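Ribonucleoside-diphosphate reductase (Pseudomonas aeruginosa, PDB 5IM3) probably catalyses the thioredoxin-dependent reduction of ribonucleoside diphosphates to deoxyribonucleotides, supplying precursors for DNA synthesis, and binds dATP as an allosteric nucleotide. Local coordinates at residues F665-L669 against A681-A685; S350-S356 against G605-N611. One frame throughout, in Å; residues are numbered along the deposited sequence.

Interaction 1: residues F665-L669 against A681-A685; sequences FQDAL and AIAFA
Two successive helices of the barrel domain, joined by a short connection, meet here through F665, A668 and L669 on one and A681, F684 and A685 on the other. They illustrate how helices too far apart for backbone contact are bridged by large side chains: the axes of the short segments pass 11.3 Å from each other and run at 124°, and the two phenylalanines span much of that distance. F665 and F684 reach out from opposite helices and overlap side by side, ring centroids 5.5 Å apart and planes inclined at 31°, neither a stack nor edge-to-face, and CE1 of F665 comes within 3.7 Å of CE2 of F684. Because CG of F665 is anti to the backbone N (chi1 -175°), its ring reaches across to the second helix, and CZ of F665 lies 3.6 Å from CB of A685. The carbonyl O of A681 sits near the plane of the same ring, at its edge, 4.3 Å from CZ of F665.

Helix 665-672 follows directly on strand 659-663 of the barrel, and the chain then turns back into the long helix 679-707, so this contact packs the second helix against the first turn of the helix that follows the strand. F684 points toward helix 665-672 and inserts its ring among three of that helix's residues. Besides F665, it meets A668, whose CB lies 4.2 Å from CE2 of F684, and L669, whose CD2 branch is 3.9 Å from CD2 of F684. That leucine methyl, CD2 of L669, also touches CB of A681 at 3.8 Å. Beyond the pair, F665 has a cation-pi contact with R866 and its ring meets that of Y676, while A685 also touches R866 on helix 856-866.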
# COMPACT_ATOMS: atom_id res chain seq x y z
N PHE A 665 40.03 -1.89 16.81
CA PHE A 665 40.06 -0.47 16.43
C PHE A 665 39.05 0.33 17.24
O PHE A 665 39.39 1.38 17.80
CB PHE A 665 39.79 -0.33 14.94
CG PHE A 665 39.91 1.09 14.44
CD1 PHE A 665 41.14 1.59 14.05
CD2 PHE A 665 38.80 1.91 14.36
CE1 PHE A 665 41.26 2.89 13.60
CE2 PHE A 665 38.92 3.21 13.91
CZ PHE A 665 40.15 3.70 13.52
N GLN A 666 37.81 -0.15 17.32
CA GLN A 666 36.79 0.56 18.09
C GLN A 666 37.21 0.68 19.55
O GLN A 666 37.06 1.74 20.17
CB GLN A 666 35.45 -0.15 17.96
CG GLN A 666 34.35 0.36 18.88
CD GLN A 666 33.84 1.74 18.51
OE1 GLN A 666 32.80 1.87 17.87
NE2 GLN A 666 34.58 2.77 18.89
N ASP A 667 37.75 -0.40 20.12
CA ASP A 667 38.21 -0.36 21.50
C ASP A 667 39.41 0.57 21.65
O ASP A 667 39.56 1.22 22.70
CB ASP A 667 38.56 -1.77 21.98
CG ASP A 667 37.34 -2.65 22.13
OD1 ASP A 667 36.22 -2.19 21.81
OD2 ASP A 667 37.49 -3.82 22.55
N ALA A 668 40.26 0.67 20.63
CA ALA A 668 41.36 1.62 20.69
C ALA A 668 40.84 3.06 20.69
O ALA A 668 41.43 3.93 21.34
CB ALA A 668 42.31 1.40 19.52
N LEU A 669 39.75 3.32 19.97
CA LEU A 669 39.12 4.64 20.02
C LEU A 669 38.62 4.95 21.43
O LEU A 669 38.81 6.07 21.92
CB LEU A 669 37.96 4.71 19.02
CG LEU A 669 38.29 4.70 17.53
CD1 LEU A 669 37.00 4.65 16.72
CD2 LEU A 669 39.11 5.92 17.13
N ALA A 681 38.79 10.51 14.90
CA ALA A 681 38.86 9.08 14.59
C ALA A 681 39.40 8.86 13.18
O ALA A 681 40.19 7.94 12.94
CB ALA A 681 37.49 8.44 14.74
N ILE A 682 38.96 9.69 12.23
CA ILE A 682 39.49 9.61 10.87
C ILE A 682 40.99 9.85 10.87
O ILE A 682 41.74 9.22 10.12
CB ILE A 682 38.74 10.61 9.97
CG1 ILE A 682 37.33 10.09 9.69
CG2 ILE A 682 39.51 10.86 8.68
CD1 ILE A 682 36.47 11.03 8.86
N ALA A 683 41.46 10.77 11.72
CA ALA A 683 42.89 11.04 11.82
C ALA A 683 43.63 9.85 12.40
O ALA A 683 44.70 9.47 11.90
CB ALA A 683 43.12 12.30 12.66
N PHE A 684 43.10 9.26 13.47
CA PHE A 684 43.75 8.10 14.07
C PHE A 684 43.78 6.92 13.11
O PHE A 684 44.75 6.16 13.06
CB PHE A 684 43.04 7.71 15.37
CG PHE A 684 43.53 6.41 15.95
CD1 PHE A 684 44.80 6.32 16.50
CD2 PHE A 684 42.72 5.29 15.94
CE1 PHE A 684 45.26 5.12 17.02
CE2 PHE A 684 43.17 4.09 16.47
CZ PHE A 684 44.44 4.00 17.01
N ALA A 685 42.70 6.73 12.33
CA ALA A 685 42.68 5.64 11.35
C ALA A 685 43.74 5.83 10.28
O ALA A 685 44.37 4.87 9.84
CB ALA A 685 41.29 5.55 10.71

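Interaction 2: residues S350-S356 against G605-N611; sequences SFDYMSS and GSINLVN
Backbone pairing between D352-M354 and S606-N608 supplies the first set of bonds in a contact between sequence segments some 250 residues apart. M354 and S606 form an antiparallel hydrogen-bonded pair: N of M354 donates to O of S606 at 3.1 Å, and N of S606 returns a bond to O of M354 at 3.2 Å. A third bond, from N of N608 to O of D352, is 3.0 Å long.

Side-chain amides extend the ladder past its end. ND2 of N608 donates to O of F351 at 2.7 Å, with the acceptor lying in the amide plane. N611 gives its ND2 to OD1 of D352 at 2.9 Å, approaching OD1 almost in line with its C-O bond, while carboxylate and amide planes stand 88° apart. The carboxylate has K622 as a more distant, weak ionic partner, and K622 also bonds O of N611.

The principle at work is the grafting of a short edge strand onto a barrel. F351, at positive phi, closes helix 337-349 with a Schellman motif; the chain then enters strand 353-355, antiparallel to strand 600-608, whose other edge bonds to strand 659-663. A strand of the all-alpha domain thereby joins the strands of the barrel domain.

Van der Waals contact centres on Y353. Its chi1 of 157° swings the ring away from its own backbone N and along the neighbouring strand: CD2 of Y353 is 3.3 Å from O of S606, and OH of Y353 is 3.4 Å from CA of G605, where the absence of a side chain gives the phenol end room. The apolar part is CD1 of I607, which touches CD2 of Y353 at 4.0 Å, and helix 620-640 covers the tyrosine through A630, M633 and L634.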
# COMPACT_ATOMS: atom_id res chain seq x y z
N SER A 350 50.46 -13.17 24.57
CA SER A 350 50.21 -11.83 25.09
C SER A 350 49.05 -11.13 24.41
O SER A 350 48.65 -10.04 24.85
CB SER A 350 51.46 -10.97 24.94
OG SER A 350 51.71 -10.68 23.58
N PHE A 351 48.50 -11.71 23.34
CA PHE A 351 47.42 -11.13 22.55
C PHE A 351 47.87 -9.90 21.76
O PHE A 351 47.03 -9.14 21.27
CB PHE A 351 46.21 -10.76 23.42
CG PHE A 351 45.63 -11.91 24.20
CD1 PHE A 351 46.04 -13.21 24.00
CD2 PHE A 351 44.64 -11.67 25.15
CE1 PHE A 351 45.50 -14.25 24.72
CE2 PHE A 351 44.10 -12.71 25.88
CZ PHE A 351 44.52 -13.99 25.67
N ASP A 352 49.18 -9.68 21.62
CA ASP A 352 49.66 -8.58 20.79
C ASP A 352 49.31 -8.80 19.33
O ASP A 352 49.03 -7.83 18.60
CB ASP A 352 51.17 -8.42 20.95
CG ASP A 352 51.56 -7.83 22.29
OD1 ASP A 352 50.66 -7.58 23.12
OD2 ASP A 352 52.77 -7.63 22.51
N TYR A 353 49.31 -10.06 18.88
CA TYR A 353 48.96 -10.44 17.53
C TYR A 353 48.34 -11.83 17.61
O TYR A 353 48.63 -12.59 18.54
CB TYR A 353 50.19 -10.43 16.60
CG TYR A 353 50.08 -11.30 15.37
CD1 TYR A 353 50.48 -12.63 15.40
CD2 TYR A 353 49.61 -10.79 14.17
CE1 TYR A 353 50.40 -13.43 14.27
CE2 TYR A 353 49.52 -11.58 13.04
CZ TYR A 353 49.91 -12.90 13.09
OH TYR A 353 49.82 -13.69 11.97
N MET A 354 47.47 -12.15 16.66
CA MET A 354 46.82 -13.45 16.66
C MET A 354 46.79 -13.98 15.23
O MET A 354 46.29 -13.31 14.33
CB MET A 354 45.40 -13.37 17.23
CG MET A 354 44.77 -14.73 17.51
SD MET A 354 45.78 -15.77 18.60
CE MET A 354 45.85 -14.76 20.09
N SER A 355 47.33 -15.18 15.05
CA SER A 355 47.27 -15.83 13.75
C SER A 355 45.82 -16.10 13.38
O SER A 355 44.92 -16.10 14.22
CB SER A 355 48.07 -17.13 13.78
OG SER A 355 49.40 -16.91 14.21
N SER A 356 45.60 -16.34 12.09
CA SER A 356 44.26 -16.62 11.60
C SER A 356 43.74 -17.93 12.18
O SER A 356 44.50 -18.77 12.68
CB SER A 356 44.26 -16.69 10.07
OG SER A 356 45.11 -17.74 9.63
N GLY A 605 46.76 -12.71 9.37
CA GLY A 605 46.86 -12.51 10.80
C GLY A 605 46.55 -11.06 11.10
O GLY A 605 46.53 -10.21 10.20
N SER A 606 46.32 -10.76 12.38
CA SER A 606 45.84 -9.43 12.75
C SER A 606 46.53 -8.90 14.00
O SER A 606 46.67 -9.61 15.00
CB SER A 606 44.33 -9.45 12.97
OG SER A 606 43.65 -9.52 11.73
N ILE A 607 46.95 -7.64 13.92
CA ILE A 607 47.48 -6.93 15.08
C ILE A 607 46.34 -6.57 16.02
O ILE A 607 45.22 -6.25 15.59
CB ILE A 607 48.23 -5.67 14.63
CG1 ILE A 607 49.33 -6.01 13.60
CG2 ILE A 607 48.82 -4.95 15.83
CD1 ILE A 607 50.42 -6.92 14.13
N ASN A 608 46.62 -6.61 17.32
CA ASN A 608 45.67 -6.21 18.35
C ASN A 608 46.02 -4.79 18.77
O ASN A 608 46.92 -4.57 19.58
CB ASN A 608 45.72 -7.18 19.53
CG ASN A 608 44.84 -6.74 20.68
OD1 ASN A 608 44.07 -5.79 20.57
ND2 ASN A 608 44.95 -7.45 21.80
N LEU A 609 45.30 -3.81 18.20
CA LEU A 609 45.60 -2.41 18.48
C LEU A 609 45.45 -2.08 19.96
O LEU A 609 46.20 -1.25 20.49
CB LEU A 609 44.69 -1.51 17.65
CG LEU A 609 45.04 -1.41 16.16
CD1 LEU A 609 43.95 -0.67 15.39
CD2 LEU A 609 46.39 -0.73 15.98
N VAL A 610 44.50 -2.72 20.65
CA VAL A 610 44.28 -2.41 22.06
C VAL A 610 45.56 -2.60 22.86
O VAL A 610 45.89 -1.78 23.72
CB VAL A 610 43.14 -3.28 22.62
CG1 VAL A 610 43.09 -3.21 24.16
CG2 VAL A 610 41.81 -2.84 22.03
N ASN A 611 46.30 -3.67 22.58
CA ASN A 611 47.55 -3.93 23.29
C ASN A 611 48.66 -2.98 22.89
O ASN A 611 49.79 -3.13 23.39
CB ASN A 611 47.99 -5.37 23.07
CG ASN A 611 47.33 -6.34 24.03
OD1 ASN A 611 46.28 -6.06 24.59
ND2 ASN A 611 47.96 -7.50 24.23

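Both contacts are buried, with centres about 16 Å apart, and both draw on the barrel, yet they show two chemistries. Interaction 2 is held by the main-chain bonds of strand pairing, with asparagine amides adding to them, and joins segments remote in sequence; interaction 1 rests on apolar side chains between segments only 12 residues apart on consecutive helices. They are neighbours: strand 659-663, bonded to strand 600-608 of interaction 2, leads into helix 665-672 of interaction 1. The two also touch directly, CB of D667 packing at 3.4 Å from CG2 of V610 and CD1 of F665 at 3.8 Å from CD1 of L609, so the helix packs on the turn that follows strand 600-608.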